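Local structure of JSC1_58120g3 ([Leptolyngbya] sp. JSC-1, 6XHH) at residues A130-L144 / L163-Q175. The protein probably senses far-red light as a cyanobacteriochrome, using a GAF domain that holds a verdin-type bilin chromophore. Sequence-based numbering, arbitrary orientation.
Sequences AVVAIFQGQKLWGLL and LMRVADQLGVAIQ. With M1V (mesobiliverdin IX(alpha)), chain C; EDO (1,2-ethanediol), chain F.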
ATOM      1  N   ALA A 130       0.564   5.516  -2.650  1.00  9.98           N
ATOM      2  CA  ALA A 130      -0.839   5.137  -2.514  1.00 10.81           C
ATOM      3  C   ALA A 130      -0.863   3.909  -1.618  1.00 12.74           C
ATOM      4  O   ALA A 130      -0.225   2.904  -1.943  1.00 11.84           O
ATOM      5  CB  ALA A 130      -1.491   4.851  -3.874  1.00 11.78           C
ATOM      6  N   VAL A 131      -1.538   4.004  -0.472  1.00 11.49           N
ATOM      7  CA  VAL A 131      -1.416   3.033   0.613  1.00  9.12           C
ATOM      8  C   VAL A 131      -2.810   2.573   1.024  1.00 11.89           C
ATOM      9  O   VAL A 131      -3.696   3.403   1.270  1.00 10.83           O
ATOM     10  CB  VAL A 131      -0.656   3.613   1.826  1.00  8.44           C
ATOM     11  CG1 VAL A 131      -0.328   2.505   2.849  1.00 10.48           C
ATOM     12  CG2 VAL A 131       0.634   4.326   1.379  1.00 10.49           C
ATOM     13  N   VAL A 132      -3.021   1.256   1.077  1.00 10.32           N
ATOM     14  CA  VAL A 132      -4.339   0.723   1.417  1.00  9.84           C
ATOM     15  C   VAL A 132      -4.204  -0.409   2.425  1.00  8.48           C
ATOM     16  O   VAL A 132      -3.166  -1.069   2.534  1.00 11.60           O
ATOM     17  CB  VAL A 132      -5.111   0.206   0.191  1.00 10.13           C
ATOM     18  CG1 VAL A 132      -5.261   1.301  -0.863  1.00 11.15           C
ATOM     19  CG2 VAL A 132      -4.436  -1.048  -0.374  1.00 11.70           C
ATOM     20  N   ALA A 133      -5.292  -0.642   3.149  1.00  9.92           N
ATOM     21  CA  ALA A 133      -5.313  -1.623   4.219  1.00 12.08           C
ATOM     22  C   ALA A 133      -5.416  -3.043   3.666  1.00 12.59           C
ATOM     23  O   ALA A 133      -6.146  -3.306   2.700  1.00 10.83           O
ATOM     24  CB  ALA A 133      -6.489  -1.345   5.157  1.00 13.44           C
ATOM     25  N   ILE A 134      -4.704  -3.964   4.304  1.00 11.97           N
ATOM     26  CA  ILE A 134      -4.907  -5.398   4.096  1.00 11.73           C
ATOM     27  C   ILE A 134      -5.649  -5.927   5.309  1.00 11.88           C
ATOM     28  O   ILE A 134      -5.116  -5.881   6.425  1.00 12.80           O
ATOM     29  CB  ILE A 134      -3.576  -6.148   3.918  1.00 11.51           C
ATOM     30  CG1 ILE A 134      -2.832  -5.682   2.677  1.00 11.08           C
ATOM     31  CG2 ILE A 134      -3.804  -7.651   3.795  1.00 11.37           C
ATOM     32  CD1 ILE A 134      -1.384  -6.189   2.638  1.00  9.95           C
ATOM     33  N   PHE A 135      -6.872  -6.421   5.095  1.00 15.56           N
ATOM     34  CA  PHE A 135      -7.698  -6.993   6.152  1.00 16.69           C
ATOM     35  C   PHE A 135      -7.706  -8.513   6.065  1.00 17.93           C
ATOM     36  O   PHE A 135      -7.926  -9.078   4.995  1.00 17.87           O
ATOM     37  CB  PHE A 135      -9.129  -6.463   6.070  1.00 13.86           C
ATOM     38  CG  PHE A 135      -9.317  -5.192   6.797  1.00 12.34           C
ATOM     39  CD1 PHE A 135      -9.579  -5.192   8.152  1.00 16.71           C
ATOM     40  CD2 PHE A 135      -9.199  -3.991   6.140  1.00 15.23           C
ATOM     41  CE1 PHE A 135      -9.739  -4.004   8.835  1.00 17.62           C
ATOM     42  CE2 PHE A 135      -9.361  -2.795   6.817  1.00 16.79           C
ATOM     43  CZ  PHE A 135      -9.623  -2.801   8.164  1.00 12.40           C
ATOM     44  N   GLN A 136      -7.483  -9.160   7.198  1.00 16.92           N
ATOM     45  CA  GLN A 136      -7.647 -10.603   7.341  1.00 18.32           C
ATOM     46  C   GLN A 136      -8.970 -10.796   8.067  1.00 17.31           C
ATOM     47  O   GLN A 136      -9.040 -10.640   9.289  1.00 16.75           O
ATOM     48  CB  GLN A 136      -6.487 -11.194   8.124  1.00 16.15           C
ATOM     49  CG  GLN A 136      -6.656 -12.651   8.520  1.00 24.69           C
ATOM     50  CD  GLN A 136      -5.698 -13.042   9.629  1.00 25.90           C
ATOM     51  OE1 GLN A 136      -4.757 -12.305   9.931  1.00 26.96           O
ATOM     52  NE2 GLN A 136      -5.936 -14.189  10.250  1.00 31.29           N
ATOM     53  N   GLY A 137     -10.015 -11.134   7.321  1.00 19.84           N
ATOM     54  CA  GLY A 137     -11.348 -11.029   7.890  1.00 21.39           C
ATOM     55  C   GLY A 137     -11.633  -9.566   8.160  1.00 25.90           C
ATOM     56  O   GLY A 137     -11.436  -8.704   7.293  1.00 22.88           O
ATOM     57  N   GLN A 138     -12.090  -9.260   9.373  1.00 27.00           N
ATOM     58  CA  GLN A 138     -12.235  -7.868   9.785  1.00 26.48           C
ATOM     59  C   GLN A 138     -11.084  -7.425  10.694  1.00 28.42           C
ATOM     60  O   GLN A 138     -11.217  -6.447  11.436  1.00 31.82           O
ATOM     61  CB  GLN A 138     -13.608  -7.635  10.440  1.00 30.47           C
ATOM     62  CG  GLN A 138     -14.069  -6.145  10.459  1.00 39.97           C
ATOM     63  CD  GLN A 138     -15.482  -5.878   9.897  1.00 37.12           C
ATOM     64  OE1 GLN A 138     -15.762  -6.165   8.737  1.00 34.44           O
ATOM     65  NE2 GLN A 138     -16.353  -5.276  10.715  1.00 26.75           N
ATOM     66  N   LYS A 139      -9.942  -8.109  10.629  1.00 23.81           N
ATOM     67  CA  LYS A 139      -8.758  -7.724  11.393  1.00 22.66           C
ATOM     68  C   LYS A 139      -7.772  -6.999  10.479  1.00 18.73           C
ATOM     69  O   LYS A 139      -7.375  -7.535   9.437  1.00 15.52           O
ATOM     70  CB  LYS A 139      -8.096  -8.947  12.028  1.00 27.45           C
ATOM     71  CG  LYS A 139      -6.719  -8.668  12.613  1.00 26.80           C
ATOM     72  CD  LYS A 139      -5.697  -9.688  12.135  1.00 29.22           C
ATOM     73  CE  LYS A 139      -4.297  -9.342  12.603  1.00 31.38           C
ATOM     74  NZ  LYS A 139      -4.157  -9.456  14.083  1.00 40.35           N
ATOM     75  N   LEU A 140      -7.374  -5.788  10.869  1.00 18.26           N
ATOM     76  CA  LEU A 140      -6.377  -5.026  10.122  1.00 15.99           C
ATOM     77  C   LEU A 140      -5.013  -5.696  10.279  1.00 16.78           C
ATOM     78  O   LEU A 140      -4.447  -5.725  11.376  1.00 18.02           O
ATOM     79  CB  LEU A 140      -6.343  -3.583  10.615  1.00 11.89           C
ATOM     80  CG  LEU A 140      -5.355  -2.636   9.929  1.00 15.84           C
ATOM     81  CD1 LEU A 140      -5.616  -2.577   8.439  1.00 11.51           C
ATOM     82  CD2 LEU A 140      -5.386  -1.211  10.544  1.00 14.43           C
ATOM     83  N   TRP A 141      -4.487  -6.242   9.181  1.00 14.39           N
ATOM     84  CA  TRP A 141      -3.294  -7.074   9.186  1.00 13.39           C
ATOM     85  C   TRP A 141      -2.040  -6.319   8.765  1.00 11.14           C
ATOM     86  O   TRP A 141      -0.954  -6.550   9.317  1.00 14.02           O
ATOM     87  CB  TRP A 141      -3.520  -8.273   8.254  1.00 13.50           C
ATOM     88  CG  TRP A 141      -2.369  -9.235   8.135  1.00 11.81           C
ATOM     89  CD1 TRP A 141      -2.188 -10.399   8.837  1.00 16.79           C
ATOM     90  CD2 TRP A 141      -1.225  -9.109   7.268  1.00 16.20           C
ATOM     91  NE1 TRP A 141      -1.020 -11.013   8.438  1.00 16.33           N
ATOM     92  CE2 TRP A 141      -0.409 -10.240   7.486  1.00 15.71           C
ATOM     93  CE3 TRP A 141      -0.828  -8.164   6.314  1.00 12.59           C
ATOM     94  CZ2 TRP A 141       0.793 -10.436   6.797  1.00 15.42           C
ATOM     95  CZ3 TRP A 141       0.366  -8.365   5.632  1.00 16.01           C
ATOM     96  CH2 TRP A 141       1.156  -9.495   5.874  1.00 15.75           C
ATOM     97  N   GLY A 142      -2.169  -5.432   7.792  1.00 12.84           N
ATOM     98  CA  GLY A 142      -1.007  -4.747   7.261  1.00 11.70           C
ATOM     99  C   GLY A 142      -1.417  -3.757   6.200  1.00 10.43           C
ATOM    100  O   GLY A 142      -2.581  -3.353   6.127  1.00 11.55           O
ATOM    101  N   LEU A 143      -0.439  -3.368   5.378  1.00 10.27           N
ATOM    102  CA  LEU A 143      -0.634  -2.365   4.342  1.00  9.27           C
ATOM    103  C   LEU A 143      -0.026  -2.825   3.030  1.00 10.66           C
ATOM    104  O   LEU A 143       1.060  -3.418   3.013  1.00 10.53           O
ATOM    105  CB  LEU A 143      -0.002  -1.022   4.751  1.00  8.95           C
ATOM    106  CG  LEU A 143      -0.434  -0.429   6.093  1.00 10.90           C
ATOM    107  CD1 LEU A 143       0.449   0.759   6.480  1.00 12.79           C
ATOM    108  CD2 LEU A 143      -1.887  -0.014   6.029  1.00 10.90           C
ATOM    109  N   LEU A 144      -0.716  -2.516   1.938  1.00  9.97           N
ATOM    110  CA  LEU A 144      -0.200  -2.648   0.579  1.00 10.25           C
ATOM    111  C   LEU A 144       0.072  -1.243   0.058  1.00  9.72           C
ATOM    112  O   LEU A 144      -0.844  -0.405   0.031  1.00 10.73           O
ATOM    113  CB  LEU A 144      -1.196  -3.385  -0.319  1.00 10.79           C
ATOM    114  CG  LEU A 144      -0.942  -3.439  -1.826  1.00 10.34           C
ATOM    115  CD1 LEU A 144       0.287  -4.266  -2.165  1.00 11.12           C
ATOM    116  CD2 LEU A 144      -2.153  -4.005  -2.557  1.00 13.35           C
ATOM    117  N   LEU A 163      -6.157  -1.072  -6.099  1.00 13.35           N
ATOM    118  CA  LEU A 163      -5.247  -1.445  -5.023  1.00 12.90           C
ATOM    119  C   LEU A 163      -5.998  -2.041  -3.849  1.00 11.52           C
ATOM    120  O   LEU A 163      -5.538  -3.008  -3.235  1.00 13.69           O
ATOM    121  CB  LEU A 163      -4.455  -0.221  -4.558  1.00 12.83           C
ATOM    122  CG  LEU A 163      -3.127   0.138  -5.223  1.00 18.22           C
ATOM    123  CD1 LEU A 163      -2.533   1.387  -4.578  1.00 23.28           C
ATOM    124  CD2 LEU A 163      -2.114  -1.010  -5.156  1.00 16.19           C
ATOM    125  N   MET A 164      -7.158  -1.464  -3.517  1.00 12.71           N
ATOM    126  CA  MET A 164      -7.951  -1.971  -2.411  1.00 12.71           C
ATOM    127  C   MET A 164      -8.505  -3.356  -2.709  1.00 11.66           C
ATOM    128  O   MET A 164      -8.585  -4.190  -1.804  1.00 14.80           O
ATOM    129  CB  MET A 164      -9.079  -0.988  -2.085  1.00 16.52           C
ATOM    130  CG  MET A 164      -8.567   0.376  -1.584  1.00 12.43           C
ATOM    131  SD  MET A 164      -9.837   1.632  -1.293  1.00 17.18           S
ATOM    132  CE  MET A 164     -10.770   0.887   0.032  1.00 24.33           C
ATOM    133  N   ARG A 165      -8.862  -3.633  -3.969  1.00 13.73           N
ATOM    134  CA  ARG A 165      -9.347  -4.968  -4.318  1.00 13.10           C
ATOM    135  C   ARG A 165      -8.221  -5.987  -4.281  1.00 11.57           C
ATOM    136  O   ARG A 165      -8.431  -7.135  -3.880  1.00 13.24           O
ATOM    137  CB  ARG A 165      -9.993  -4.964  -5.703  1.00 13.60           C
ATOM    138  CG  ARG A 165     -11.232  -4.090  -5.827  1.00 20.48           C
ATOM    139  CD  ARG A 165     -12.350  -4.546  -4.915  1.00 25.76           C
ATOM    140  NE  ARG A 165     -12.222  -4.016  -3.558  1.00 24.53           N
ATOM    141  CZ  ARG A 165     -12.357  -2.732  -3.235  1.00 27.31           C
ATOM    142  NH1 ARG A 165     -12.619  -1.830  -4.171  1.00 25.36           N
ATOM    143  NH2 ARG A 165     -12.228  -2.349  -1.972  1.00 23.33           N
ATOM    144  N   VAL A 166      -7.024  -5.588  -4.715  1.00 12.26           N
ATOM    145  CA  VAL A 166      -5.869  -6.475  -4.612  1.00 14.23           C
ATOM    146  C   VAL A 166      -5.560  -6.775  -3.150  1.00 13.89           C
ATOM    147  O   VAL A 166      -5.289  -7.923  -2.776  1.00 12.87           O
ATOM    148  CB  VAL A 166      -4.668  -5.855  -5.337  1.00 11.78           C
ATOM    149  CG1 VAL A 166      -3.420  -6.686  -5.089  1.00 14.83           C
ATOM    150  CG2 VAL A 166      -4.952  -5.764  -6.839  1.00 15.95           C
ATOM    151  N   ALA A 167      -5.607  -5.750  -2.299  1.00 10.58           N
ATOM    152  CA  ALA A 167      -5.391  -5.976  -0.876  1.00 11.37           C
ATOM    153  C   ALA A 167      -6.460  -6.903  -0.302  1.00 13.56           C
ATOM    154  O   ALA A 167      -6.173  -7.733   0.569  1.00 15.08           O
ATOM    155  CB  ALA A 167      -5.363  -4.636  -0.137  1.00 12.82           C
ATOM    156  N   ASP A 168      -7.699  -6.774  -0.776  1.00 14.23           N
ATOM    157  CA  ASP A 168      -8.741  -7.727  -0.405  1.00 16.37           C
ATOM    158  C   ASP A 168      -8.314  -9.157  -0.722  1.00 11.28           C
ATOM    159  O   ASP A 168      -8.462 -10.062   0.107  1.00 16.54           O
ATOM    160  CB  ASP A 168     -10.038  -7.389  -1.140  1.00 14.87           C
ATOM    161  CG  ASP A 168     -10.754  -6.179  -0.559  1.00 20.05           C
ATOM    162  OD1 ASP A 168     -10.417  -5.753   0.566  1.00 19.30           O
ATOM    163  OD2 ASP A 168     -11.670  -5.674  -1.244  1.00 20.22           O
ATOM    164  N   GLN A 169      -7.795  -9.377  -1.934  1.00 13.55           N
ATOM    165  CA  GLN A 169      -7.348 -10.710  -2.331  1.00 15.87           C
ATOM    166  C   GLN A 169      -6.205 -11.198  -1.448  1.00 14.88           C
ATOM    167  O   GLN A 169      -6.186 -12.358  -1.028  1.00 15.58           O
ATOM    168  CB  GLN A 169      -6.924 -10.693  -3.798  1.00 17.20           C
ATOM    169  CG  GLN A 169      -8.064 -10.452  -4.758  1.00 21.88           C
ATOM    170  CD  GLN A 169      -9.253 -11.345  -4.460  1.00 25.93           C
ATOM    171  OE1 GLN A 169      -9.156 -12.566  -4.545  1.00 29.16           O
ATOM    172  NE2 GLN A 169     -10.371 -10.739  -4.076  1.00 32.40           N
ATOM    173  N   LEU A 170      -5.245 -10.321  -1.159  1.00 14.84           N
ATOM    174  CA  LEU A 170      -4.187 -10.658  -0.215  1.00 15.86           C
ATOM    175  C   LEU A 170      -4.768 -11.063   1.127  1.00 14.92           C
ATOM    176  O   LEU A 170      -4.359 -12.070   1.714  1.00 15.09           O
ATOM    177  CB  LEU A 170      -3.240  -9.470  -0.046  1.00 16.96           C
ATOM    178  CG  LEU A 170      -2.240  -9.196  -1.162  1.00 13.05           C
ATOM    179  CD1 LEU A 170      -1.514  -7.896  -0.857  1.00 15.08           C
ATOM    180  CD2 LEU A 170      -1.250 -10.349  -1.296  1.00 17.03           C
ATOM    181  N   GLY A 171      -5.731 -10.284   1.630  1.00 14.10           N
ATOM    182  CA  GLY A 171      -6.323 -10.596   2.921  1.00 16.00           C
ATOM    183  C   GLY A 171      -7.009 -11.946   2.940  1.00 15.52           C
ATOM    184  O   GLY A 171      -6.898 -12.690   3.915  1.00 15.36           O
ATOM    185  N   VAL A 172      -7.727 -12.273   1.865  1.00 16.91           N
ATOM    186  CA  VAL A 172      -8.366 -13.582   1.748  1.00 16.48           C
ATOM    187  C   VAL A 172      -7.315 -14.689   1.740  1.00 21.55           C
ATOM    188  O   VAL A 172      -7.482 -15.734   2.380  1.00 19.86           O
ATOM    189  CB  VAL A 172      -9.251 -13.621   0.490  1.00 16.53           C
ATOM    190  CG1 VAL A 172      -9.796 -15.013   0.270  1.00 20.97           C
ATOM    191  CG2 VAL A 172     -10.395 -12.624   0.624  1.00 19.16           C
ATOM    192  N   ALA A 173      -6.204 -14.467   1.034  1.00 19.20           N
ATOM    193  CA  ALA A 173      -5.129 -15.452   1.018  1.00 19.69           C
ATOM    194  C   ALA A 173      -4.505 -15.620   2.401  1.00 19.59           C
ATOM    195  O   ALA A 173      -4.188 -16.744   2.815  1.00 20.33           O
ATOM    196  CB  ALA A 173      -4.075 -15.051  -0.011  1.00 20.73           C
ATOM    197  N   ILE A 174      -4.321 -14.518   3.132  1.00 15.96           N
ATOM    198  CA  ILE A 174      -3.779 -14.600   4.486  1.00 19.14           C
ATOM    199  C   ILE A 174      -4.754 -15.320   5.403  1.00 19.78           C
ATOM    200  O   ILE A 174      -4.355 -16.120   6.252  1.00 21.54           O
ATOM    201  CB  ILE A 174      -3.455 -13.193   5.021  1.00 15.74           C
ATOM    202  CG1 ILE A 174      -2.350 -12.530   4.192  1.00 15.08           C
ATOM    203  CG2 ILE A 174      -3.040 -13.259   6.488  1.00 19.20           C
ATOM    204  CD1 ILE A 174      -2.401 -11.004   4.266  1.00 14.81           C
ATOM    205  N   GLN A 175      -6.045 -15.008   5.273  1.00 16.49           N
ATOM    206  CA  GLN A 175      -7.058 -15.676   6.079  1.00 20.89           C
ATOM    207  C   GLN A 175      -7.057 -17.174   5.820  1.00 23.74           C
ATOM    208  O   GLN A 175      -7.073 -17.973   6.764  1.00 23.49           O
ATOM    209  CB  GLN A 175      -8.424 -15.064   5.774  1.00 23.61           C
ATOM    210  CG  GLN A 175      -9.563 -15.516   6.669  1.00 29.25           C
ATOM    211  CD  GLN A 175     -10.876 -14.868   6.271  1.00 25.31           C
ATOM    212  OE1 GLN A 175     -11.239 -14.855   5.095  1.00 25.38           O
ATOM    213  NE2 GLN A 175     -11.583 -14.309   7.246  1.00 26.19           N
TER
HETATM  214  OA  M1V C 801       7.605   7.707  11.099  1.00 14.52           O
HETATM  215  C1A M1V C 801       7.051   8.701  11.545  1.00 15.63           C
HETATM  216  NA  M1V C 801       5.792   9.051  11.258  1.00 16.23           N
HETATM  217  C2A M1V C 801       7.625   9.631  12.435  1.00 16.52           C
HETATM  218  CMA M1V C 801       9.030   9.579  12.989  1.00 18.45           C
HETATM  219  C3A M1V C 801       6.672  10.609  12.706  1.00 16.14           C
HETATM  220  CAA M1V C 801       6.821  11.796  13.581  1.00 18.55           C
HETATM  221  CBA M1V C 801       5.841  11.779  14.755  1.00 17.88           C
HETATM  222  C4A M1V C 801       5.468  10.233  11.931  1.00 14.35           C
HETATM  223  CHA M1V C 801       4.293  10.934  11.939  1.00 15.67           C
HETATM  224  C1B M1V C 801       3.028  10.683  11.241  1.00 14.86           C
HETATM  225  C2B M1V C 801       1.937  11.587  11.342  1.00 12.92           C
HETATM  226  CMB M1V C 801       1.930  12.880  12.121  1.00 15.39           C
HETATM  227  C3B M1V C 801       0.917  11.080  10.595  1.00 12.72           C
HETATM  228  CAB M1V C 801      -0.451  11.707  10.394  1.00 15.82           C
HETATM  229  CBB M1V C 801      -0.564  12.286   8.973  1.00 15.66           C
HETATM  230  CGB M1V C 801       0.341  13.489   8.815  1.00 14.25           C
HETATM  231  O2B M1V C 801       0.088  14.547   9.440  1.00 19.62           O
HETATM  232  O1B M1V C 801       1.345  13.456   8.069  1.00 14.32           O
HETATM  233  NB  M1V C 801       2.659   9.656  10.460  1.00 15.25           N
HETATM  234  C4B M1V C 801       1.388   9.850  10.046  1.00 12.09           C
HETATM  235  CHB M1V C 801       0.576   9.052   9.226  1.00 12.54           C
HETATM  236  C1C M1V C 801       0.860   7.938   8.423  1.00 13.14           C
HETATM  237  C2C M1V C 801      -0.025   7.478   7.438  1.00 12.69           C
HETATM  238  CAC M1V C 801      -1.400   8.054   7.176  1.00 14.71           C
HETATM  239  CBC M1V C 801      -2.285   7.383   8.263  1.00 17.53           C
HETATM  240  CGC M1V C 801      -3.609   8.076   8.553  1.00 17.38           C
HETATM  241  O2C M1V C 801      -3.950   9.098   7.915  1.00 21.72           O
HETATM  242  O1C M1V C 801      -4.378   7.642   9.447  1.00 20.38           O
HETATM  243  C3C M1V C 801       0.568   6.368   6.841  1.00 13.68           C
HETATM  244  CMC M1V C 801      -0.043   5.562   5.728  1.00 13.43           C
HETATM  245  NC  M1V C 801       1.985   7.143   8.408  1.00 13.22           N
HETATM  246  C4C M1V C 801       1.829   6.179   7.444  1.00 13.63           C
HETATM  247  CHC M1V C 801       2.854   5.207   7.255  1.00 15.11           C
HETATM  248  C1D M1V C 801       3.027   4.270   6.267  1.00 11.62           C
HETATM  249  C2D M1V C 801       3.480   2.936   6.461  1.00 16.07           C
HETATM  250  CMD M1V C 801       3.797   2.300   7.792  1.00 13.51           C
HETATM  251  ND  M1V C 801       2.862   4.474   4.904  1.00 11.55           N
HETATM  252  C4D M1V C 801       3.161   3.323   4.265  1.00 13.78           C
HETATM  253  OD  M1V C 801       3.108   3.200   3.040  1.00 14.37           O
HETATM  254  C3D M1V C 801       3.548   2.346   5.237  1.00 14.63           C
HETATM  255  CAD M1V C 801       3.942   0.915   4.966  1.00 14.22           C
HETATM  256  CBD M1V C 801       5.346   0.880   4.405  1.00 16.03           C
HETATM  257  C1  EDO F 804     -14.827  -8.202   6.764  1.00 21.79           C
HETATM  258  O1  EDO F 804     -14.983  -7.012   5.989  1.00 36.31           O
HETATM  259  C2  EDO F 804     -14.331  -9.312   5.847  1.00 25.03           C
HETATM  260  O2  EDO F 804     -14.569 -10.581   6.459  1.00 29.69           O
HETATM  261  O   HOH W   1      -8.174  -5.432   2.524  1.00 20.64           O
HETATM  262  O   HOH W   2      -7.922 -16.387   9.358  1.00 30.59           O
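Leu-163 opens the helix side, its CD1 3.7 Å from Ala-130 CB and its CD2 near Leu-144 CD2. The fold is a GAF domain: helix 157-178 lies on one face of the antiparallel sheet, while Val-131 and Leu-143 point away from it and touch the bilin. The axes of strand 130-136 and segment 163-175 run at 29°, 6.5 Å apart at their closest. Met-164 CG meets Val-132 CG1. Ala-167 CB lies 3.2 Å from Ala-133 O and against Val-132 CG2 and Ile-134 CG1. No hydrogen bond joins the segments, but one water donates to Ala-133 O and Asp-168 OD1 and accepts from Phe-135 N. Leu-170 CD1 reaches Ile-134 CD1. Gly-171 CA makes a C-H...O contact of 3.0 Å with Phe-135 O; a CB would clash with this oxygen. Trp-141, in a classic beta bulge with Gly-142 opposite Ile-134, has CG anti to its backbone N (chi1 180°), which lays the indole over Ile-174. Replacing the tryptophan with alanine would probably strip Ile-174 of its aromatic cover and open a gap beside Ile-134. Ile-174 CD1 sits 3.7 Å from the six-membered ring centroid, 10° off the normal, a CH-pi contact, while CG2 lies 3.6 Å from Trp-141 NE1.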